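Local coordinates for diaminopimelate decarboxylase (Methanocaldococcus jannaschii, PDB 1TWI), which decarboxylates meso-diaminopimelate to L-lysine with the help of pyridoxal 5'-phosphate, the last step of lysine biosynthesis, at residues V207-G212 and I222-K227. Residues are numbered along the deposited sequence; the frame is centred on the assembly and turned at random.
Sequences VHCHIG and IEETRK. With PLP (pyridoxal-5'-phosphate), chain E.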
# COMPACT_ATOMS: atom_id res chain seq x y z
N VAL A 207 4.08 25.10 -20.00
CA VAL A 207 3.91 25.18 -18.55
C VAL A 207 2.88 24.06 -18.22
O VAL A 207 2.05 23.71 -19.05
CB VAL A 207 3.36 26.57 -18.10
CG1 VAL A 207 4.44 27.70 -18.34
CG2 VAL A 207 2.11 26.88 -18.90
N HIS A 208 2.95 23.53 -17.02
CA HIS A 208 2.10 22.42 -16.57
C HIS A 208 1.62 22.77 -15.16
O HIS A 208 2.28 23.53 -14.40
CB HIS A 208 2.97 21.14 -16.52
CG HIS A 208 2.37 20.02 -15.73
ND1 HIS A 208 2.67 19.78 -14.42
CD2 HIS A 208 1.48 19.05 -16.09
CE1 HIS A 208 2.02 18.70 -14.00
NE2 HIS A 208 1.29 18.24 -15.00
N CYS A 209 0.45 22.22 -14.80
CA CYS A 209 -0.07 22.44 -13.45
C CYS A 209 -1.02 21.25 -13.21
O CYS A 209 -1.72 20.78 -14.11
CB CYS A 209 -0.86 23.76 -13.39
SG CYS A 209 -1.51 24.11 -11.77
N HIS A 210 -0.98 20.73 -12.00
CA HIS A 210 -1.84 19.64 -11.62
C HIS A 210 -2.19 20.00 -10.20
O HIS A 210 -1.30 20.17 -9.33
CB HIS A 210 -1.10 18.32 -11.63
CG HIS A 210 -1.93 17.22 -11.06
ND1 HIS A 210 -3.00 16.68 -11.73
CD2 HIS A 210 -1.88 16.61 -9.84
CE1 HIS A 210 -3.59 15.79 -10.96
NE2 HIS A 210 -2.93 15.73 -9.80
N ILE A 211 -3.49 20.14 -9.95
CA ILE A 211 -3.90 20.62 -8.65
C ILE A 211 -4.47 19.69 -7.61
O ILE A 211 -4.64 20.11 -6.48
CB ILE A 211 -4.91 21.77 -8.83
CG1 ILE A 211 -6.19 21.26 -9.53
CG2 ILE A 211 -4.31 22.88 -9.64
CD1 ILE A 211 -7.28 22.32 -9.71
N GLY A 212 -4.77 18.44 -7.96
CA GLY A 212 -5.36 17.58 -6.94
C GLY A 212 -6.06 16.44 -7.64
O GLY A 212 -5.91 16.29 -8.86
N ILE A 222 -11.48 25.97 -13.02
CA ILE A 222 -11.58 27.30 -13.61
C ILE A 222 -10.46 28.19 -12.98
O ILE A 222 -9.73 28.87 -13.68
CB ILE A 222 -12.98 27.97 -13.27
CG1 ILE A 222 -14.11 27.22 -13.97
CG2 ILE A 222 -13.00 29.42 -13.75
CD1 ILE A 222 -15.54 27.53 -13.40
N GLU A 223 -10.32 28.16 -11.65
CA GLU A 223 -9.32 29.01 -10.99
C GLU A 223 -7.89 28.61 -11.42
O GLU A 223 -7.04 29.47 -11.63
CB GLU A 223 -9.48 28.91 -9.46
CG GLU A 223 -8.45 29.73 -8.66
CD GLU A 223 -8.64 31.24 -8.78
OE1 GLU A 223 -9.69 31.71 -9.33
OE2 GLU A 223 -7.73 31.96 -8.30
N GLU A 224 -7.63 27.31 -11.51
CA GLU A 224 -6.33 26.85 -12.02
C GLU A 224 -6.12 27.42 -13.43
O GLU A 224 -5.06 27.97 -13.76
CB GLU A 224 -6.30 25.29 -12.13
CG GLU A 224 -5.07 24.75 -12.95
CD GLU A 224 -5.20 23.28 -13.38
OE1 GLU A 224 -6.33 22.69 -13.28
OE2 GLU A 224 -4.18 22.71 -13.85
N THR A 225 -7.14 27.33 -14.27
CA THR A 225 -6.94 27.78 -15.66
C THR A 225 -6.67 29.29 -15.74
O THR A 225 -5.76 29.73 -16.48
CB THR A 225 -8.16 27.41 -16.55
OG1 THR A 225 -8.36 25.98 -16.50
CG2 THR A 225 -7.90 27.76 -17.96
N ARG A 226 -7.42 30.05 -14.94
CA ARG A 226 -7.21 31.48 -14.94
C ARG A 226 -5.77 31.80 -14.47
O ARG A 226 -5.09 32.61 -15.07
CB ARG A 226 -8.15 32.16 -13.96
CG ARG A 226 -9.67 32.07 -14.33
CD ARG A 226 -10.49 32.84 -13.28
NE ARG A 226 -11.91 32.92 -13.62
CZ ARG A 226 -12.84 33.49 -12.85
NH1 ARG A 226 -12.48 34.03 -11.67
NH2 ARG A 226 -14.11 33.58 -13.30
N LYS A 227 -5.33 31.19 -13.38
CA LYS A 227 -4.01 31.56 -12.85
C LYS A 227 -2.82 31.07 -13.67
O LYS A 227 -1.75 31.72 -13.69
CB LYS A 227 -3.96 31.17 -11.39
CG LYS A 227 -5.09 31.86 -10.57
CD LYS A 227 -4.83 33.36 -10.56
CE LYS A 227 -6.10 34.19 -10.17
NZ LYS A 227 -6.35 34.16 -8.75
N1 PLP E . -1.02 14.53 -13.42
C2 PLP E . -0.22 14.51 -12.29
C2A PLP E . 1.02 15.43 -12.31
C3 PLP E . -0.59 13.65 -11.26
O3 PLP E . 0.22 13.65 -10.17
C4 PLP E . -1.71 12.86 -11.29
C4A PLP E . -2.03 11.93 -10.07
O4A PLP E . -1.14 11.77 -9.29
C5 PLP E . -2.53 12.88 -12.44
C6 PLP E . -2.16 13.74 -13.46
C5A PLP E . -3.81 12.09 -12.65
O4P PLP E . -4.81 12.37 -11.64
P PLP E . -6.27 11.76 -11.72
O1P PLP E . -6.92 12.28 -10.50
O2P PLP E . -6.09 10.27 -11.68
O3P PLP E . -6.90 12.25 -12.95
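Glu224 leaves helix 219-237 with CG anti to the backbone N (chi1 167°) and stays extended beyond CG (chi2 -166°), which carries its carboxylate to the chain just past strand 202-208. There its stem lies against Cys209 SG and Ile211 CG2, which touch it side by side. Cys209 SG, anti to its N (chi1 -179°), reaches the glutamate stem, 3.8 Å from Glu224 CG. Beyond CG2, Ile211 also brings CD1 within 3.7 Å of Glu224 OE1. The other carboxylate oxygen, OE2 of Glu224, sits 3.1 Å from the carbonyl O of Cys209. If Glu224 is ionised, two acceptors this close should repel; a proton on the buried carboxylate would ease that, and its pKa is probably raised.

The same backbone turns His208 and His210 the other way, to the cofactor. The His210 ring lies flat against the pyridine of PLP, with PLP C2 3.4 Å above the ring plane and over its centre; Gly212 N lies over the opposite face, toward the rim. A hydrogen bond between His210 ND1 and Gly249 N helps fix the ring's rotation. His208 instead presents its edge to the PLP methyl, CE1 to C2A 3.8 Å, while its NE2 is held by Glu290. Strand 202-208, helix 219-237 and strand 244-246 form a right-handed beta-alpha-beta unit of the TIM-like barrel; His208 at the C-terminal end of the strand and His210 in the loop after it line the PLP pocket, as is usual for alpha/beta-barrel active sites.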